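Long-range contacts in DUF4276 family protein (PDB 2P62), which is of unknown function but carries a Toprim-like sequence family domain and forms a dimer of two copies joined by a disulfide: residues V89-V94 with K130-G135; Y134-L139 with K150-S155; E143-E148 with S172-S177; V189-S194 with D202-L207. One frame throughout, in Å; residues are numbered along the deposited sequence.

How the interactions relate
Interaction 1 comes first along the chain. It closes the loop from strand 89-97 through helix 104-109 and two short strands back to strand 129-136. Interaction 2 begins at the end of that same strand, sharing Tyr134 and Gly135, and ties it to the start of helix 152-162. Interaction 3 crosses interaction 2: residues 143-148 lie between the segments of interaction 2, and their partner helix 171-180 follows later. The two touch where Leu154 packs on Lys147 and Glu148. Interaction 4 follows in series and joins helices 186-196 and 204-218. Its Ile192 packs on Met173 of interaction 3. Both of these contacts also reach the second subunit.

Interaction 1: V89-V94 with K130-G135; sequences VEEVYV and KIYPYG
Glu91 to Val94 pair with Lys130 to Pro133 as neighbouring parallel strands. Five backbone hydrogen bonds zip them together. The shortest is Tyr132 N to Val92 O (2.7 Å); Val94 N to Tyr132 O and Tyr134 N to Val94 O continue the ladder.

One face carries Glu91, Tyr93, Lys130 and Tyr132. Both tyrosines hold CG beside the backbone N (chi1 -65° and -68°), and the two side chains run the same way. The rings are nearly parallel (10°) but offset, so they overlap little; the closest atoms are Tyr93 CE2 and Tyr132 CD2, at 3.5 Å.

Polar contacts flank the rings. Tyr93 OH gives a 2.8 Å hydrogen bond to Glu91 OE1, which it meets from above the carboxylate plane. OE1 also forms a salt bridge with Lys4. Glu91 OE2 lies at the edge of the Tyr132 ring. With a leucine at Tyr93, Glu91 would probably lose one of its two partners and Tyr132 its ring neighbour.

On the face of Val92, Val94 and Ile131, Val92 CB meets Ile131 CG1 at 4.3 Å. The pair lies inside the chain's mixed sheet, between strands 2-7 and 123-126. Helices pack on both faces: 104-109 on Val94, Ile131 and Pro133, and 233-239 on the tyrosines.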
# COMPACT_ATOMS: atom_id res chain seq x y z
N VAL A 89 -24.31 16.97 -9.61
CA VAL A 89 -23.90 16.66 -8.25
C VAL A 89 -24.87 17.30 -7.26
O VAL A 89 -25.16 18.49 -7.35
CB VAL A 89 -22.46 17.17 -7.97
CG1 VAL A 89 -22.15 17.10 -6.48
CG2 VAL A 89 -21.47 16.32 -8.74
N GLU A 90 -25.38 16.49 -6.34
CA GLU A 90 -26.33 16.98 -5.36
C GLU A 90 -25.81 16.93 -3.92
O GLU A 90 -26.34 17.61 -3.04
CB GLU A 90 -27.63 16.18 -5.46
CG GLU A 90 -27.55 14.75 -4.97
CD GLU A 90 -28.85 13.99 -5.24
OE1 GLU A 90 -29.88 14.64 -5.53
OE2 GLU A 90 -28.83 12.75 -5.17
N GLU A 91 -24.80 16.11 -3.67
CA GLU A 91 -24.25 16.04 -2.33
C GLU A 91 -22.74 15.85 -2.39
O GLU A 91 -22.21 15.21 -3.30
CB GLU A 91 -24.89 14.91 -1.50
CG GLU A 91 -26.42 14.95 -1.46
CD GLU A 91 -27.07 13.93 -0.53
OE1 GLU A 91 -26.64 12.75 -0.52
OE2 GLU A 91 -28.04 14.31 0.17
N VAL A 92 -22.07 16.44 -1.42
CA VAL A 92 -20.63 16.33 -1.30
C VAL A 92 -20.32 16.03 0.16
O VAL A 92 -20.79 16.73 1.07
CB VAL A 92 -19.90 17.64 -1.70
CG1 VAL A 92 -18.41 17.48 -1.44
CG2 VAL A 92 -20.14 17.97 -3.17
N TYR A 93 -19.56 14.96 0.37
CA TYR A 93 -19.16 14.55 1.71
C TYR A 93 -17.67 14.81 1.87
O TYR A 93 -16.87 14.48 1.00
CB TYR A 93 -19.45 13.05 1.92
CG TYR A 93 -20.92 12.73 1.90
CD1 TYR A 93 -21.60 12.58 0.68
CD2 TYR A 93 -21.66 12.67 3.08
CE1 TYR A 93 -22.98 12.40 0.65
CE2 TYR A 93 -23.05 12.48 3.05
CZ TYR A 93 -23.70 12.36 1.83
OH TYR A 93 -25.08 12.24 1.76
N VAL A 94 -17.28 15.44 2.97
CA VAL A 94 -15.87 15.71 3.21
C VAL A 94 -15.53 15.05 4.55
O VAL A 94 -15.98 15.50 5.59
CB VAL A 94 -15.60 17.23 3.26
CG1 VAL A 94 -14.11 17.48 3.44
CG2 VAL A 94 -16.08 17.88 1.97
N LYS A 130 -25.80 19.93 -1.12
CA LYS A 130 -25.64 19.64 0.30
C LYS A 130 -24.22 19.18 0.63
O LYS A 130 -23.81 18.10 0.22
CB LYS A 130 -26.64 18.57 0.76
CG LYS A 130 -28.07 19.05 0.87
CD LYS A 130 -28.97 17.97 1.45
CE LYS A 130 -30.42 18.41 1.41
NZ LYS A 130 -30.78 18.84 0.03
N ILE A 131 -23.48 19.99 1.36
CA ILE A 131 -22.11 19.64 1.73
C ILE A 131 -22.08 19.12 3.17
O ILE A 131 -22.47 19.82 4.11
CB ILE A 131 -21.19 20.86 1.56
CG1 ILE A 131 -21.26 21.34 0.10
CG2 ILE A 131 -19.75 20.48 1.92
CD1 ILE A 131 -20.61 22.72 -0.20
N TYR A 132 -21.63 17.88 3.33
CA TYR A 132 -21.58 17.27 4.64
C TYR A 132 -20.18 17.12 5.20
O TYR A 132 -19.41 16.27 4.78
CB TYR A 132 -22.24 15.88 4.61
CG TYR A 132 -23.73 15.89 4.39
CD1 TYR A 132 -24.62 16.06 5.45
CD2 TYR A 132 -24.27 15.71 3.10
CE1 TYR A 132 -26.00 16.04 5.25
CE2 TYR A 132 -25.65 15.69 2.89
CZ TYR A 132 -26.50 15.85 3.97
OH TYR A 132 -27.86 15.80 3.77
N PRO A 133 -19.83 17.99 6.15
CA PRO A 133 -18.49 17.87 6.74
C PRO A 133 -18.58 16.83 7.86
O PRO A 133 -19.44 16.92 8.74
CB PRO A 133 -18.19 19.29 7.22
CG PRO A 133 -19.55 19.89 7.46
CD PRO A 133 -20.44 19.31 6.40
N TYR A 134 -17.71 15.83 7.82
CA TYR A 134 -17.75 14.79 8.83
C TYR A 134 -16.40 14.46 9.44
O TYR A 134 -15.42 14.24 8.73
CB TYR A 134 -18.37 13.52 8.23
CG TYR A 134 -18.56 12.39 9.21
CD1 TYR A 134 -17.58 11.41 9.37
CD2 TYR A 134 -19.72 12.31 9.99
CE1 TYR A 134 -17.75 10.38 10.29
CE2 TYR A 134 -19.89 11.28 10.91
CZ TYR A 134 -18.91 10.32 11.06
OH TYR A 134 -19.08 9.30 11.96
N GLY A 135 -16.35 14.43 10.77
CA GLY A 135 -15.12 14.12 11.47
C GLY A 135 -15.10 12.64 11.84
O GLY A 135 -16.02 12.17 12.51
O HOH W 1 -28.84 18.66 -2.66

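Interaction 2: Y134-L139 with K150-S155; sequences YGMGNL and KELELS
Met136 lies alongside Leu152, its side chain pointing the same way. With CG anti to the backbone N (chi1 -180°), Met136 CG lies 3.5 Å from Leu152 CA, against the first turn of helix 152-162. The later bends turn SD towards Leu152 CD2 and Ser155 OG. The second apolar pair is Leu139 with Leu154. These two run antiparallel alongside one another, with Leu139 CD2 4.0 Å from Leu154 CG. Leu139 CD1 also touches Ser155 OG at 3.6 Å.

Backbone and polar atoms meet in the middle. Gly137 has a positive phi (93°), and a beta carbon here would run into Glu151 N. It would also collide with the preceding carbonyl oxygen, which leaves room for glycine alone. Bare of a side chain, Gly137 CA comes within 3.5 Å of Ser155 OG. The aliphatic part of Lys150 lies by the Gly137 carbonyl, its CB 3.1 Å from Gly137 O. Glu151 CA makes a C-H...O contact with Met136 O. An inverse gamma turn centred on Asn138 leads the chain on to Leu139.

Glu151 occupies the N-cap position. Leu152 N bonds to Asp97 OD1, and Lys150 N makes a weak hydrogen bond to Asp99 OD2. Asp97, at the end of strand 89-97, and Asp99, just past it, are separated by one residue. The spacing resembles the DxD motif of Toprim domains. The joint itself rests on close packing and one C-H...O contact. The N-H groups of Lys150 and Leu152 turn to the aspartates, while the Met136 backbone bonds to Arg96 and Val98.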
# COMPACT_ATOMS: atom_id res chain seq x y z
N TYR A 134 -17.71 15.83 7.82
CA TYR A 134 -17.75 14.79 8.83
C TYR A 134 -16.40 14.46 9.44
O TYR A 134 -15.42 14.24 8.73
CB TYR A 134 -18.37 13.52 8.23
CG TYR A 134 -18.56 12.39 9.21
CD1 TYR A 134 -17.58 11.41 9.37
CD2 TYR A 134 -19.72 12.31 9.99
CE1 TYR A 134 -17.75 10.38 10.29
CE2 TYR A 134 -19.89 11.28 10.91
CZ TYR A 134 -18.91 10.32 11.06
OH TYR A 134 -19.08 9.30 11.96
N GLY A 135 -16.35 14.43 10.77
CA GLY A 135 -15.12 14.12 11.47
C GLY A 135 -15.10 12.64 11.84
O GLY A 135 -16.02 12.17 12.51
N MET A 136 -14.07 11.92 11.41
CA MET A 136 -13.95 10.49 11.70
C MET A 136 -13.23 10.23 13.03
O MET A 136 -12.28 10.92 13.39
CB MET A 136 -13.19 9.79 10.57
CG MET A 136 -13.00 8.28 10.75
SD MET A 136 -14.53 7.32 10.60
CE MET A 136 -14.93 7.71 8.92
N GLY A 137 -13.70 9.22 13.75
CA GLY A 137 -13.07 8.89 15.01
C GLY A 137 -13.68 9.56 16.23
O GLY A 137 -12.99 9.75 17.23
N ASN A 138 -14.96 9.92 16.17
CA ASN A 138 -15.58 10.55 17.32
C ASN A 138 -16.12 9.51 18.30
O ASN A 138 -17.31 9.19 18.30
CB ASN A 138 -16.72 11.48 16.89
CG ASN A 138 -16.38 12.95 17.12
OD1 ASN A 138 -15.88 13.32 18.19
ND2 ASN A 138 -16.65 13.79 16.13
N LEU A 139 -15.23 8.97 19.12
CA LEU A 139 -15.60 7.96 20.11
C LEU A 139 -14.53 7.89 21.17
O LEU A 139 -13.55 8.64 21.13
CB LEU A 139 -15.81 6.58 19.46
CG LEU A 139 -14.73 5.76 18.71
CD1 LEU A 139 -14.02 6.65 17.69
CD2 LEU A 139 -13.73 5.17 19.69
N LYS A 150 -8.40 10.71 18.00
CA LYS A 150 -9.62 10.59 17.21
C LYS A 150 -9.33 10.60 15.72
O LYS A 150 -9.01 11.64 15.14
CB LYS A 150 -10.60 11.70 17.59
CG LYS A 150 -11.03 11.68 19.05
CD LYS A 150 -12.16 12.66 19.29
CE LYS A 150 -12.63 12.68 20.74
NZ LYS A 150 -11.59 13.25 21.65
N GLU A 151 -9.46 9.43 15.12
CA GLU A 151 -9.19 9.26 13.70
C GLU A 151 -9.71 7.91 13.23
O GLU A 151 -10.17 7.10 14.03
CB GLU A 151 -7.68 9.37 13.44
CG GLU A 151 -6.80 8.47 14.30
CD GLU A 151 -5.32 8.72 14.07
OE1 GLU A 151 -4.90 9.90 14.08
OE2 GLU A 151 -4.56 7.74 13.90
N LEU A 152 -9.63 7.67 11.93
CA LEU A 152 -10.10 6.43 11.33
C LEU A 152 -9.61 5.18 12.07
O LEU A 152 -10.36 4.23 12.28
CB LEU A 152 -9.65 6.36 9.87
CG LEU A 152 -10.23 5.34 8.89
CD1 LEU A 152 -9.17 4.31 8.58
CD2 LEU A 152 -11.51 4.69 9.42
N GLU A 153 -8.35 5.20 12.50
CA GLU A 153 -7.79 4.05 13.18
C GLU A 153 -8.41 3.80 14.56
O GLU A 153 -8.54 2.65 14.99
CB GLU A 153 -6.28 4.20 13.27
CG GLU A 153 -5.57 4.04 11.91
CD GLU A 153 -5.68 5.25 10.98
OE1 GLU A 153 -5.10 5.17 9.87
OE2 GLU A 153 -6.32 6.28 11.35
N LEU A 154 -8.80 4.88 15.24
CA LEU A 154 -9.42 4.77 16.56
C LEU A 154 -10.73 3.98 16.43
O LEU A 154 -11.04 3.13 17.25
CB LEU A 154 -9.69 6.15 17.16
CG LEU A 154 -9.97 6.13 18.67
CD1 LEU A 154 -8.71 5.65 19.38
CD2 LEU A 154 -10.38 7.50 19.19
N SER A 155 -11.49 4.27 15.38
CA SER A 155 -12.74 3.55 15.15
C SER A 155 -12.44 2.10 14.81
O SER A 155 -13.13 1.19 15.27
CB SER A 155 -13.51 4.19 13.99
OG SER A 155 -13.82 5.54 14.27

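Interaction 3: E143-E148 with S172-S177; sequences EPFVKE and SMRALS
Phe145 packs its ring on Arg174, and this is the heart of the contact. Arg174 CA sits over the ring centre, 3.9 Å from the centroid and 9° off the ring normal, a CH-pi contact. The guanidinium of Arg174 then bends back toward the far end of the ring. Phe145 CZ lies over one face of it, 3.2 Å from Arg174 NH1. The two planes are 83° apart, so the groups are not stacked flat on each other. The arginine reaches back because CG is anti to the backbone N (chi1 -178°) and the chain bends at chi3. At the other end of the ring, Phe145 CD1 is 3.7 Å from Ser177 OG, which is itself hydrogen-bonded to Asp182 O.

Phe145 is presented by a type I beta turn from Glu143 to Val146, closed by Val146 N to Glu143 O (3.0 Å). The turn belongs to the loop between strand 129-136 and helix 152-162. Its partner is helix 171-180, which also meets its own copy in the second subunit through Ser172, Ala175 and Leu176.

The rest is looser. Val146 CG2 touches Met173 SD at 4.1 Å, a buried spot where Val189 and Ile192 join from helix 186-196. Glu143 OE2 comes no nearer to Met173 CE than 4.3 Å. Glu143 OE1 makes a long, weak ion pair with Lys161. Arg174 marks the solvent side. It is exposed, and Arg170 brings a second positive charge close to its NH2.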
# COMPACT_ATOMS: atom_id res chain seq x y z
N GLU A 143 -8.78 1.83 26.23
CA GLU A 143 -7.66 0.90 26.33
C GLU A 143 -6.50 1.62 27.05
O GLU A 143 -5.96 2.61 26.55
CB GLU A 143 -7.24 0.42 24.94
CG GLU A 143 -8.29 -0.45 24.24
CD GLU A 143 -8.47 -1.81 24.91
OE1 GLU A 143 -9.46 -2.51 24.60
OE2 GLU A 143 -7.61 -2.18 25.75
N PRO A 144 -6.10 1.12 28.23
CA PRO A 144 -5.01 1.72 29.01
C PRO A 144 -3.68 1.92 28.29
O PRO A 144 -2.88 2.77 28.68
CB PRO A 144 -4.89 0.79 30.22
CG PRO A 144 -5.36 -0.54 29.68
CD PRO A 144 -6.55 -0.15 28.83
N PHE A 145 -3.45 1.16 27.23
CA PHE A 145 -2.19 1.28 26.51
C PHE A 145 -2.30 1.95 25.15
O PHE A 145 -1.33 1.97 24.38
CB PHE A 145 -1.55 -0.11 26.39
CG PHE A 145 -1.12 -0.68 27.70
CD1 PHE A 145 -0.09 -0.07 28.42
CD2 PHE A 145 -1.76 -1.78 28.26
CE1 PHE A 145 0.29 -0.55 29.67
CE2 PHE A 145 -1.39 -2.27 29.51
CZ PHE A 145 -0.36 -1.65 30.22
N VAL A 146 -3.46 2.54 24.87
CA VAL A 146 -3.68 3.21 23.59
C VAL A 146 -4.05 4.68 23.76
O VAL A 146 -4.98 5.01 24.50
CB VAL A 146 -4.79 2.50 22.78
CG1 VAL A 146 -4.92 3.15 21.41
CG2 VAL A 146 -4.48 1.01 22.65
N LYS A 147 -3.34 5.56 23.07
CA LYS A 147 -3.61 6.99 23.13
C LYS A 147 -4.97 7.29 22.55
O LYS A 147 -5.44 6.60 21.64
CB LYS A 147 -2.54 7.78 22.38
CG LYS A 147 -1.20 7.79 23.06
CD LYS A 147 -0.20 8.64 22.30
CE LYS A 147 1.14 8.69 23.03
NZ LYS A 147 2.14 9.53 22.30
N GLU A 148 -5.61 8.33 23.07
CA GLU A 148 -6.94 8.70 22.62
C GLU A 148 -6.85 9.65 21.41
O GLU A 148 -7.11 10.85 21.53
CB GLU A 148 -7.68 9.36 23.79
CG GLU A 148 -9.15 9.01 23.89
CD GLU A 148 -9.40 7.52 24.09
OE1 GLU A 148 -8.88 6.94 25.07
OE2 GLU A 148 -10.14 6.93 23.28
N SER A 172 0.20 -8.28 24.67
CA SER A 172 1.10 -7.80 23.63
C SER A 172 1.13 -6.28 23.68
O SER A 172 2.20 -5.67 23.57
CB SER A 172 0.63 -8.26 22.25
OG SER A 172 0.69 -9.67 22.12
N MET A 173 -0.04 -5.66 23.86
CA MET A 173 -0.13 -4.20 23.92
C MET A 173 0.72 -3.66 25.06
O MET A 173 1.39 -2.63 24.92
CB MET A 173 -1.59 -3.75 24.11
CG MET A 173 -2.45 -3.75 22.85
SD MET A 173 -4.13 -3.04 23.05
CE MET A 173 -5.08 -4.53 23.21
N ARG A 174 0.70 -4.37 26.19
CA ARG A 174 1.47 -4.00 27.37
C ARG A 174 2.95 -4.05 27.02
O ARG A 174 3.70 -3.11 27.30
CB ARG A 174 1.19 -4.97 28.53
CG ARG A 174 1.94 -4.63 29.82
CD ARG A 174 1.79 -5.76 30.85
NE ARG A 174 0.40 -5.89 31.29
CZ ARG A 174 -0.23 -4.98 32.03
NH1 ARG A 174 0.41 -3.88 32.41
NH2 ARG A 174 -1.50 -5.16 32.37
N ALA A 175 3.36 -5.16 26.42
CA ALA A 175 4.75 -5.34 26.03
C ALA A 175 5.15 -4.30 24.98
O ALA A 175 6.21 -3.68 25.09
CB ALA A 175 4.97 -6.75 25.50
N LEU A 176 4.31 -4.08 23.96
CA LEU A 176 4.65 -3.10 22.93
C LEU A 176 4.86 -1.73 23.56
O LEU A 176 5.80 -1.01 23.21
CB LEU A 176 3.57 -3.00 21.85
CG LEU A 176 3.55 -3.87 20.57
CD1 LEU A 176 4.96 -4.01 19.99
CD2 LEU A 176 2.97 -5.23 20.88
N SER A 177 3.99 -1.37 24.50
CA SER A 177 4.08 -0.09 25.18
C SER A 177 5.40 0.03 25.94
O SER A 177 6.15 1.00 25.78
CB SER A 177 2.89 0.07 26.14
OG SER A 177 2.72 1.43 26.51

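Interaction 4: V189-S194 with D202-L207; sequences VMHILS and DCLSGL
The His191 ring meets Leu204 at an oblique approach, the two side chains crossing at about a right angle. Leu204 CD1 touches His191 NE2 at 3.8 Å and CE1 at 3.9 Å. Further round, His191 CD2 is 4.2 Å from Leu204 CD2. The ring also meets His191 of the second subunit, with planes at about 40°. His191 ND1 makes a weak hydrogen bond to Lys187 O.

The branched ends of Leu204 and Leu207 carry the remainder. In Leu204, chi1 (-67°, CG beside the backbone N) and chi2 (172°) together direct CD1 to His191 and CD2 to Ser194. Leu207 CD2 meets Leu193 CD2 at 4.1 Å. Ser194 OG lies 3.3 Å from both Leu204 CD2 and Leu207 CD2. The same hydroxyl gives a weak hydrogen bond to Met190 O, one turn back in its own helix. Met190 adds its CB, 4.3 Å from Leu204 CD1. An alanine at Leu204 is likely to leave a gap between His191 and Ser194, with the imidazole less firmly held.

Nothing polar joins the two segments directly; leucine methyls packed on His191, Ser194, Met190 and Leu193 do the work. Next to Leu204, Cys203 forms a disulfide with Cys203 of the second subunit. Asp202 OD1 accepts from Ser205 N of the second subunit, and Ser205 N gives to Asp202 OD1 of that subunit. This is apolar helix packing, the start of helix 204-218 set against helix 186-196, beside the disulfide of a symmetric dimer interface.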
# COMPACT_ATOMS: atom_id res chain seq x y z
N VAL A 189 -1.90 -0.01 16.90
CA VAL A 189 -2.82 -1.13 17.12
C VAL A 189 -3.19 -1.78 15.79
O VAL A 189 -3.43 -2.99 15.71
CB VAL A 189 -4.12 -0.66 17.83
CG1 VAL A 189 -5.07 -1.84 18.00
CG2 VAL A 189 -3.79 -0.05 19.19
N MET A 190 -3.23 -0.97 14.75
CA MET A 190 -3.58 -1.48 13.45
C MET A 190 -2.57 -2.55 13.02
O MET A 190 -2.91 -3.52 12.37
CB MET A 190 -3.62 -0.33 12.45
CG MET A 190 -4.91 -0.25 11.66
SD MET A 190 -6.42 0.16 12.52
CE MET A 190 -6.89 -1.30 13.18
N HIS A 191 -1.31 -2.37 13.42
CA HIS A 191 -0.29 -3.34 13.07
C HIS A 191 -0.40 -4.60 13.91
O HIS A 191 0.02 -5.67 13.47
CB HIS A 191 1.10 -2.72 13.19
CG HIS A 191 1.41 -1.78 12.08
ND1 HIS A 191 1.33 -0.41 12.22
CD2 HIS A 191 1.74 -2.00 10.79
CE1 HIS A 191 1.59 0.17 11.06
NE2 HIS A 191 1.84 -0.78 10.17
N ILE A 192 -0.95 -4.48 15.11
CA ILE A 192 -1.12 -5.64 15.97
C ILE A 192 -2.24 -6.44 15.34
O ILE A 192 -2.22 -7.67 15.34
CB ILE A 192 -1.53 -5.24 17.39
CG1 ILE A 192 -0.39 -4.46 18.04
CG2 ILE A 192 -1.90 -6.48 18.20
CD1 ILE A 192 -0.68 -4.05 19.45
N LEU A 193 -3.22 -5.73 14.78
CA LEU A 193 -4.36 -6.36 14.11
C LEU A 193 -3.87 -7.18 12.91
O LEU A 193 -4.40 -8.25 12.64
CB LEU A 193 -5.37 -5.30 13.64
CG LEU A 193 -6.60 -5.81 12.87
CD1 LEU A 193 -7.46 -6.66 13.79
CD2 LEU A 193 -7.42 -4.64 12.33
N SER A 194 -2.86 -6.68 12.19
CA SER A 194 -2.32 -7.41 11.04
C SER A 194 -1.77 -8.76 11.49
O SER A 194 -1.92 -9.78 10.82
CB SER A 194 -1.20 -6.62 10.36
OG SER A 194 -1.66 -5.41 9.81
N ASP A 202 0.59 -6.05 1.74
CA ASP A 202 1.49 -4.92 1.92
C ASP A 202 0.82 -3.72 2.61
O ASP A 202 1.42 -3.07 3.47
CB ASP A 202 2.03 -4.48 0.55
CG ASP A 202 2.92 -3.26 0.63
OD1 ASP A 202 3.67 -3.13 1.63
OD2 ASP A 202 2.88 -2.43 -0.30
N CYS A 203 -0.42 -3.44 2.24
CA CYS A 203 -1.11 -2.29 2.81
C CYS A 203 -2.21 -2.59 3.82
O CYS A 203 -2.97 -3.55 3.70
CB CYS A 203 -1.66 -1.43 1.68
SG CYS A 203 -0.49 -1.14 0.30
N LEU A 204 -2.27 -1.73 4.83
CA LEU A 204 -3.27 -1.86 5.86
C LEU A 204 -4.65 -1.64 5.25
O LEU A 204 -5.64 -2.22 5.70
CB LEU A 204 -3.02 -0.83 6.96
CG LEU A 204 -1.74 -1.02 7.79
CD1 LEU A 204 -1.55 0.19 8.68
CD2 LEU A 204 -1.82 -2.31 8.61
N SER A 205 -4.72 -0.80 4.22
CA SER A 205 -5.99 -0.53 3.56
C SER A 205 -6.59 -1.84 3.07
O SER A 205 -7.80 -2.04 3.14
CB SER A 205 -5.78 0.43 2.38
OG SER A 205 -4.90 -0.12 1.41
N GLY A 206 -5.73 -2.73 2.59
CA GLY A 206 -6.20 -4.02 2.11
C GLY A 206 -6.73 -4.88 3.24
O GLY A 206 -7.63 -5.70 3.05
N LEU A 207 -6.16 -4.69 4.43
CA LEU A 207 -6.58 -5.44 5.61
C LEU A 207 -7.98 -5.02 6.05
O LEU A 207 -8.80 -5.85 6.45
CB LEU A 207 -5.58 -5.22 6.75
CG LEU A 207 -5.98 -5.73 8.14
CD1 LEU A 207 -6.17 -7.25 8.11
CD2 LEU A 207 -4.92 -5.33 9.15